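Local coordinates for protein-tyrosine-phosphatase (Shewanella sp., PDB 2Z72) that probably removes phosphate from protein tyrosines as a cold-active phosphatase, using a two-zinc centre of the calcineurin-like phosphoesterase family, at residues Y12-I26 / L172-E186. Residues are numbered along the deposited sequence; the frame is centred on the assembly and turned at random. Where two conformers were deposited one is given.
Sequences YVITPISGQSTAYWI and LINRPYNKLYSADTE. Unlike the reference sequence in segment 172-186: S182 (reference Gly).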
loop_
_atom_site.group_PDB
_atom_site.type_symbol
_atom_site.label_atom_id
_atom_site.label_comp_id
_atom_site.label_asym_id
_atom_site.label_seq_id
_atom_site.Cartn_x
_atom_site.Cartn_y
_atom_site.Cartn_z
ATOM N N TYR A 12 -9.705 11.074 -11.588
ATOM C CA TYR A 12 -8.850 10.214 -12.384
ATOM C C TYR A 12 -8.024 11.160 -13.270
ATOM O O TYR A 12 -8.575 11.857 -14.106
ATOM C CB TYR A 12 -9.697 9.282 -13.233
ATOM C CG TYR A 12 -10.550 8.339 -12.409
ATOM C CD1 TYR A 12 -11.837 8.669 -11.992
ATOM C CD2 TYR A 12 -10.057 7.103 -11.987
ATOM C CE1 TYR A 12 -12.605 7.790 -11.247
ATOM C CE2 TYR A 12 -10.809 6.262 -11.251
ATOM C CZ TYR A 12 -12.073 6.598 -10.852
ATOM O OH TYR A 12 -12.783 5.681 -10.096
ATOM N N VAL A 13 -6.703 11.213 -13.035
ATOM C CA VAL A 13 -5.845 12.188 -13.667
ATOM C C VAL A 13 -4.963 11.529 -14.710
ATOM O O VAL A 13 -4.324 10.526 -14.459
ATOM C CB VAL A 13 -4.982 12.932 -12.605
ATOM C CG1 VAL A 13 -3.976 13.836 -13.280
ATOM C CG2 VAL A 13 -5.833 13.699 -11.623
ATOM N N ILE A 14 -4.996 12.121 -15.912
ATOM C CA ILE A 14 -4.119 11.711 -17.026
ATOM C C ILE A 14 -2.939 12.640 -17.030
ATOM O O ILE A 14 -3.129 13.861 -16.997
ATOM C CB ILE A 14 -4.923 11.933 -18.351
ATOM C CG1 ILE A 14 -6.227 11.159 -18.318
ATOM C CG2 ILE A 14 -4.035 11.716 -19.532
ATOM C CD1 ILE A 14 -6.132 9.719 -17.992
ATOM N N THR A 15 -1.726 12.122 -17.072
ATOM C CA THR A 15 -0.505 12.908 -17.087
ATOM C C THR A 15 0.363 12.523 -18.260
ATOM O O THR A 15 0.962 11.464 -18.253
ATOM C CB THR A 15 0.276 12.736 -15.768
ATOM O OG1 THR A 15 -0.536 13.312 -14.730
ATOM C CG2 THR A 15 1.572 13.515 -15.816
ATOM N N PRO A 16 0.344 13.327 -19.294
ATOM C CA PRO A 16 1.109 12.968 -20.519
ATOM C C PRO A 16 2.550 13.234 -20.369
ATOM O O PRO A 16 2.959 13.838 -19.379
ATOM C CB PRO A 16 0.450 13.924 -21.527
ATOM C CG PRO A 16 0.111 15.132 -20.770
ATOM C CD PRO A 16 -0.384 14.576 -19.437
ATOM N N ILE A 17 3.397 12.837 -21.275
ATOM C CA ILE A 17 4.823 13.034 -20.981
ATOM C C ILE A 17 5.221 14.483 -21.028
ATOM O O ILE A 17 6.222 14.885 -20.435
ATOM C CB ILE A 17 5.705 12.219 -21.920
ATOM C CG1 ILE A 17 7.176 12.236 -21.497
ATOM C CG2 ILE A 17 5.543 12.734 -23.331
ATOM C CD1 ILE A 17 7.426 11.908 -20.026
ATOM N N SER A 18 4.543 15.365 -21.726
ATOM C CA SER A 18 4.840 16.785 -21.704
ATOM C C SER A 18 3.526 17.523 -21.713
ATOM O O SER A 18 2.538 17.119 -22.310
ATOM C CB SER A 18 5.671 17.311 -22.912
ATOM O OG SER A 18 4.739 17.785 -23.907
ATOM N N GLY A 19 3.474 18.653 -21.021
ATOM C CA GLY A 19 2.150 19.278 -21.142
ATOM C C GLY A 19 1.278 19.057 -19.928
ATOM O O GLY A 19 1.563 18.296 -18.980
ATOM N N GLN A 20 0.141 19.756 -19.932
ATOM C CA GLN A 20 -0.703 19.725 -18.744
ATOM C C GLN A 20 -1.484 18.415 -18.592
ATOM O O GLN A 20 -1.868 17.786 -19.562
ATOM C CB GLN A 20 -1.690 20.875 -18.674
ATOM C CG GLN A 20 -2.205 21.415 -19.967
ATOM C CD GLN A 20 -3.371 22.348 -19.692
ATOM O OE1 GLN A 20 -3.459 23.022 -18.668
ATOM N NE2 GLN A 20 -4.303 22.320 -20.598
ATOM N N SER A 21 -1.727 18.071 -17.342
ATOM C CA SER A 21 -2.581 16.961 -16.996
ATOM C C SER A 21 -4.049 17.352 -17.112
ATOM O O SER A 21 -4.413 18.517 -17.176
ATOM C CB SER A 21 -2.211 16.504 -15.579
ATOM O OG SER A 21 -0.900 15.894 -15.531
ATOM N N THR A 22 -4.914 16.315 -17.123
ATOM C CA THR A 22 -6.337 16.430 -17.218
ATOM C C THR A 22 -6.980 15.587 -16.130
ATOM O O THR A 22 -6.479 14.477 -15.868
ATOM C CB THR A 22 -6.803 15.919 -18.585
ATOM O OG1 THR A 22 -6.191 16.673 -19.644
ATOM C CG2 THR A 22 -8.342 16.020 -18.737
ATOM N N ALA A 23 -8.000 16.081 -15.499
ATOM C CA ALA A 23 -8.695 15.378 -14.450
ATOM C C ALA A 23 -10.141 15.066 -14.864
ATOM O O ALA A 23 -10.870 15.963 -15.334
ATOM C CB ALA A 23 -8.686 16.189 -13.164
ATOM N N TYR A 24 -10.541 13.824 -14.624
ATOM C CA TYR A 24 -11.875 13.332 -14.816
ATOM C C TYR A 24 -12.543 13.168 -13.444
ATOM O O TYR A 24 -11.976 12.493 -12.575
ATOM C CB TYR A 24 -11.886 12.015 -15.554
ATOM C CG TYR A 24 -11.380 12.075 -16.961
ATOM C CD1 TYR A 24 -10.106 11.672 -17.319
ATOM C CD2 TYR A 24 -12.110 12.547 -17.981
ATOM C CE1 TYR A 24 -9.675 11.739 -18.621
ATOM C CE2 TYR A 24 -11.664 12.633 -19.290
ATOM C CZ TYR A 24 -10.453 12.233 -19.611
ATOM O OH TYR A 24 -9.999 12.311 -20.881
ATOM N N TRP A 25 -13.728 13.721 -13.279
ATOM C CA TRP A 25 -14.465 13.736 -12.033
ATOM C C TRP A 25 -15.832 13.166 -12.278
ATOM O O TRP A 25 -16.511 13.549 -13.262
ATOM C CB TRP A 25 -14.641 15.144 -11.493
ATOM C CG TRP A 25 -13.402 15.966 -11.423
ATOM C CD1 TRP A 25 -12.830 16.661 -12.456
ATOM C CD2 TRP A 25 -12.550 16.224 -10.315
ATOM N NE1 TRP A 25 -11.717 17.299 -12.067
ATOM C CE2 TRP A 25 -11.492 17.073 -10.741
ATOM C CE3 TRP A 25 -12.570 15.829 -8.970
ATOM C CZ2 TRP A 25 -10.489 17.504 -9.865
ATOM C CZ3 TRP A 25 -11.570 16.273 -8.113
ATOM C CH2 TRP A 25 -10.521 17.115 -8.563
ATOM N N ILE A 26 -16.277 12.256 -11.408
ATOM C CA ILE A 26 -17.674 11.836 -11.390
ATOM C C ILE A 26 -18.395 12.663 -10.340
ATOM O O ILE A 26 -18.077 12.577 -9.164
ATOM C CB ILE A 26 -17.830 10.342 -11.069
ATOM C CG1 ILE A 26 -16.980 9.489 -11.953
ATOM C CG2 ILE A 26 -19.304 9.953 -11.172
ATOM C CD1 ILE A 26 -17.077 9.780 -13.446
ATOM N N LEU A 172 -18.683 6.195 -17.663
ATOM C CA LEU A 172 -18.623 7.609 -18.054
ATOM C C LEU A 172 -17.311 8.017 -18.675
ATOM O O LEU A 172 -17.302 8.803 -19.606
ATOM C CB LEU A 172 -18.946 8.498 -16.857
ATOM C CG LEU A 172 -20.384 8.409 -16.361
ATOM C CD1 LEU A 172 -20.554 9.260 -15.127
ATOM C CD2 LEU A 172 -21.389 8.866 -17.446
ATOM N N ILE A 173 -16.234 7.433 -18.195
ATOM C CA ILE A 173 -14.896 7.684 -18.768
ATOM C C ILE A 173 -14.598 6.740 -19.911
ATOM O O ILE A 173 -13.573 6.830 -20.650
ATOM C CB ILE A 173 -13.832 7.668 -17.659
ATOM C CG1 ILE A 173 -14.158 8.677 -16.573
ATOM C CG2 ILE A 173 -12.427 7.944 -18.144
ATOM C CD1 ILE A 173 -13.407 8.531 -15.268
ATOM N N ASN A 174 -15.496 5.783 -20.104
ATOM C CA ASN A 174 -15.445 4.880 -21.211
ATOM C C ASN A 174 -14.143 4.116 -21.360
ATOM O O ASN A 174 -13.516 4.037 -22.413
ATOM C CB ASN A 174 -15.818 5.652 -22.522
ATOM C CG ASN A 174 -16.198 4.712 -23.620
ATOM O OD1 ASN A 174 -16.623 3.581 -23.420
ATOM N ND2 ASN A 174 -16.060 5.230 -24.831
ATOM N N ARG A 175 -13.735 3.517 -20.248
ATOM C CA ARG A 175 -12.586 2.622 -20.255
ATOM C C ARG A 175 -12.698 1.698 -19.066
ATOM O O ARG A 175 -13.309 2.077 -18.050
ATOM C CB ARG A 175 -11.306 3.357 -20.319
ATOM C CG ARG A 175 -11.073 4.190 -19.129
ATOM C CD ARG A 175 -10.023 5.229 -19.527
ATOM N NE ARG A 175 -10.590 6.365 -20.256
ATOM C CZ ARG A 175 -9.936 7.475 -20.576
ATOM N NH1 ARG A 175 -8.666 7.615 -20.229
ATOM N NH2 ARG A 175 -10.559 8.440 -21.232
ATOM N N PRO A 176 -12.101 0.530 -19.219
ATOM C CA PRO A 176 -12.200 -0.446 -18.126
ATOM C C PRO A 176 -11.382 -0.028 -16.924
ATOM O O PRO A 176 -10.482 0.832 -16.977
ATOM C CB PRO A 176 -11.685 -1.747 -18.710
ATOM C CG PRO A 176 -10.807 -1.337 -19.814
ATOM C CD PRO A 176 -11.378 -0.060 -20.380
ATOM N N TYR A 177 -11.664 -0.588 -15.739
ATOM C CA TYR A 177 -11.121 -0.084 -14.505
ATOM C C TYR A 177 -9.598 -0.128 -14.471
ATOM O O TYR A 177 -8.964 0.779 -13.944
ATOM C CB TYR A 177 -11.681 -0.892 -13.339
ATOM C CG TYR A 177 -11.420 -0.369 -11.971
ATOM C CD1 TYR A 177 -10.433 -0.970 -11.161
ATOM C CD2 TYR A 177 -12.128 0.663 -11.379
ATOM C CE1 TYR A 177 -10.177 -0.501 -9.882
ATOM C CE2 TYR A 177 -11.905 1.110 -10.126
ATOM C CZ TYR A 177 -10.910 0.517 -9.360
ATOM O OH TYR A 177 -10.652 0.891 -8.089
ATOM N N ASN A 178 -9.003 -1.158 -15.041
ATOM C CA ASN A 178 -7.530 -1.198 -15.123
ATOM C C ASN A 178 -6.984 -0.014 -15.879
ATOM O O ASN A 178 -5.857 0.446 -15.579
ATOM C CB ASN A 178 -7.104 -2.529 -15.715
ATOM C CG ASN A 178 -7.692 -2.849 -17.050
ATOM O OD1 ASN A 178 -8.939 -2.949 -17.107
ATOM N ND2 ASN A 178 -6.924 -3.049 -18.098
ATOM N N LYS A 179 -7.683 0.475 -16.864
ATOM C CA LYS A 179 -7.215 1.621 -17.667
ATOM C C LYS A 179 -7.479 2.938 -16.990
ATOM O O LYS A 179 -7.034 4.007 -17.432
ATOM C CB LYS A 179 -7.799 1.516 -19.056
ATOM C CG LYS A 179 -7.276 0.356 -19.830
ATOM C CD LYS A 179 -5.790 0.507 -20.135
ATOM C CE LYS A 179 -5.392 -0.610 -21.125
ATOM N NZ LYS A 179 -3.916 -0.812 -21.071
ATOM N N LEU A 180 -8.198 2.970 -15.873
ATOM C CA LEU A 180 -8.273 4.152 -15.042
ATOM C C LEU A 180 -7.041 4.316 -14.183
ATOM O O LEU A 180 -6.885 5.358 -13.555
ATOM C CB LEU A 180 -9.546 4.111 -14.190
ATOM C CG LEU A 180 -10.873 4.133 -14.938
ATOM C CD1 LEU A 180 -12.049 4.037 -13.974
ATOM C CD2 LEU A 180 -10.993 5.428 -15.745
ATOM N N TYR A 181 -6.176 3.330 -14.193
ATOM C CA TYR A 181 -4.922 3.313 -13.396
ATOM C C TYR A 181 -3.742 2.864 -14.233
ATOM O O TYR A 181 -2.759 2.327 -13.713
ATOM C CB TYR A 181 -5.071 2.396 -12.140
ATOM C CG TYR A 181 -6.208 2.919 -11.263
ATOM C CD1 TYR A 181 -5.995 4.025 -10.446
ATOM C CD2 TYR A 181 -7.474 2.398 -11.277
ATOM C CE1 TYR A 181 -7.011 4.557 -9.662
ATOM C CE2 TYR A 181 -8.488 2.893 -10.531
ATOM C CZ TYR A 181 -8.267 3.969 -9.707
ATOM O OH TYR A 181 -9.287 4.461 -8.930
ATOM N N SER A 182 -3.832 3.072 -15.544
ATOM C CA SER A 182 -2.766 2.673 -16.475
ATOM C C SER A 182 -1.580 3.611 -16.406
ATOM O O SER A 182 -1.550 4.615 -15.674
ATOM C CB SER A 182 -3.393 2.598 -17.871
ATOM O OG SER A 182 -3.754 3.918 -18.247
ATOM N N ALA A 183 -0.561 3.294 -17.218
ATOM C CA ALA A 183 0.654 4.102 -17.226
ATOM C C ALA A 183 0.487 5.507 -17.740
ATOM O O ALA A 183 1.398 6.343 -17.610
ATOM C CB ALA A 183 1.710 3.382 -18.047
ATOM N N ASP A 184 -0.643 5.839 -18.348
ATOM C CA ASP A 184 -0.952 7.166 -18.803
ATOM C C ASP A 184 -1.530 8.045 -17.683
ATOM O O ASP A 184 -1.725 9.241 -17.893
ATOM C CB ASP A 184 -1.995 7.168 -19.952
ATOM C CG ASP A 184 -3.255 6.433 -19.587
ATOM O OD1 ASP A 184 -4.363 6.958 -19.798
ATOM O OD2 ASP A 184 -3.194 5.276 -19.103
ATOM N N THR A 185 -1.822 7.424 -16.547
ATOM C CA THR A 185 -2.459 8.102 -15.470
ATOM C C THR A 185 -1.465 8.488 -14.382
ATOM O O THR A 185 -0.464 7.766 -14.143
ATOM C CB THR A 185 -3.620 7.289 -14.826
ATOM O OG1 THR A 185 -3.100 6.221 -14.070
ATOM C CG2 THR A 185 -4.602 6.807 -15.919
ATOM N N GLU A 186 -1.720 9.574 -13.679
ATOM C CA GLU A 186 -0.888 10.010 -12.574
ATOM C C GLU A 186 -0.744 8.932 -11.509
ATOM O O GLU A 186 0.376 8.585 -11.082
ATOM C CB GLU A 186 -1.451 11.283 -11.952
ATOM C CG GLU A 186 -0.604 11.897 -10.850
ATOM C CD GLU A 186 0.717 12.459 -11.313
ATOM O OE1 GLU A 186 1.610 12.676 -10.466
ATOM O OE2 GLU A 186 0.918 12.629 -12.529
HETATM O O HOH W 1 -8.102 10.224 -21.576
#
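A lone antiparallel bridge, with I14 and T185 as its non-hydrogen-bonded pair, ties the end of strand 8-14, an outermost strand of the N-terminal three-stranded sheet, to the start of helix 186-192. T15 N donates to D184 O (3.0 Å), and E186 N reaches V13 O (2.9 Å) from 36° above the carbonyl plane. T185 is the helix N-cap: its OG1 accepts a hydrogen bond from G188 N and donates one to S182 O (2.7 Å). Beyond the bridge, T15 OG1 donates to the anti side of E186 OE2 (2.7 Å), whose charge K60 also pairs, while Y130 holds E186 OE1. Back along the strand, with CG anti to its carbonyl carbon (chi1 -63°), Y12 sets its ring between I173 and L180. L180 CD1 makes an off-centre CH-pi contact 4.2 Å from the Y12 ring centroid; CD1 of I173 approaches Y12 CD1 at 3.6 Å. The Y12 edge turns toward the Y181 face in an offset edge-to-face pair, planes 63° apart; D9 holds the Y12 hydroxyl and N123 that of Y181. An alanine replacing Y12 would probably open a gap between I173 and L180 and remove the ring edge facing Y181. One water bridges Y24 OH (2.9 Å) and R175 NH1 (3.0 Å).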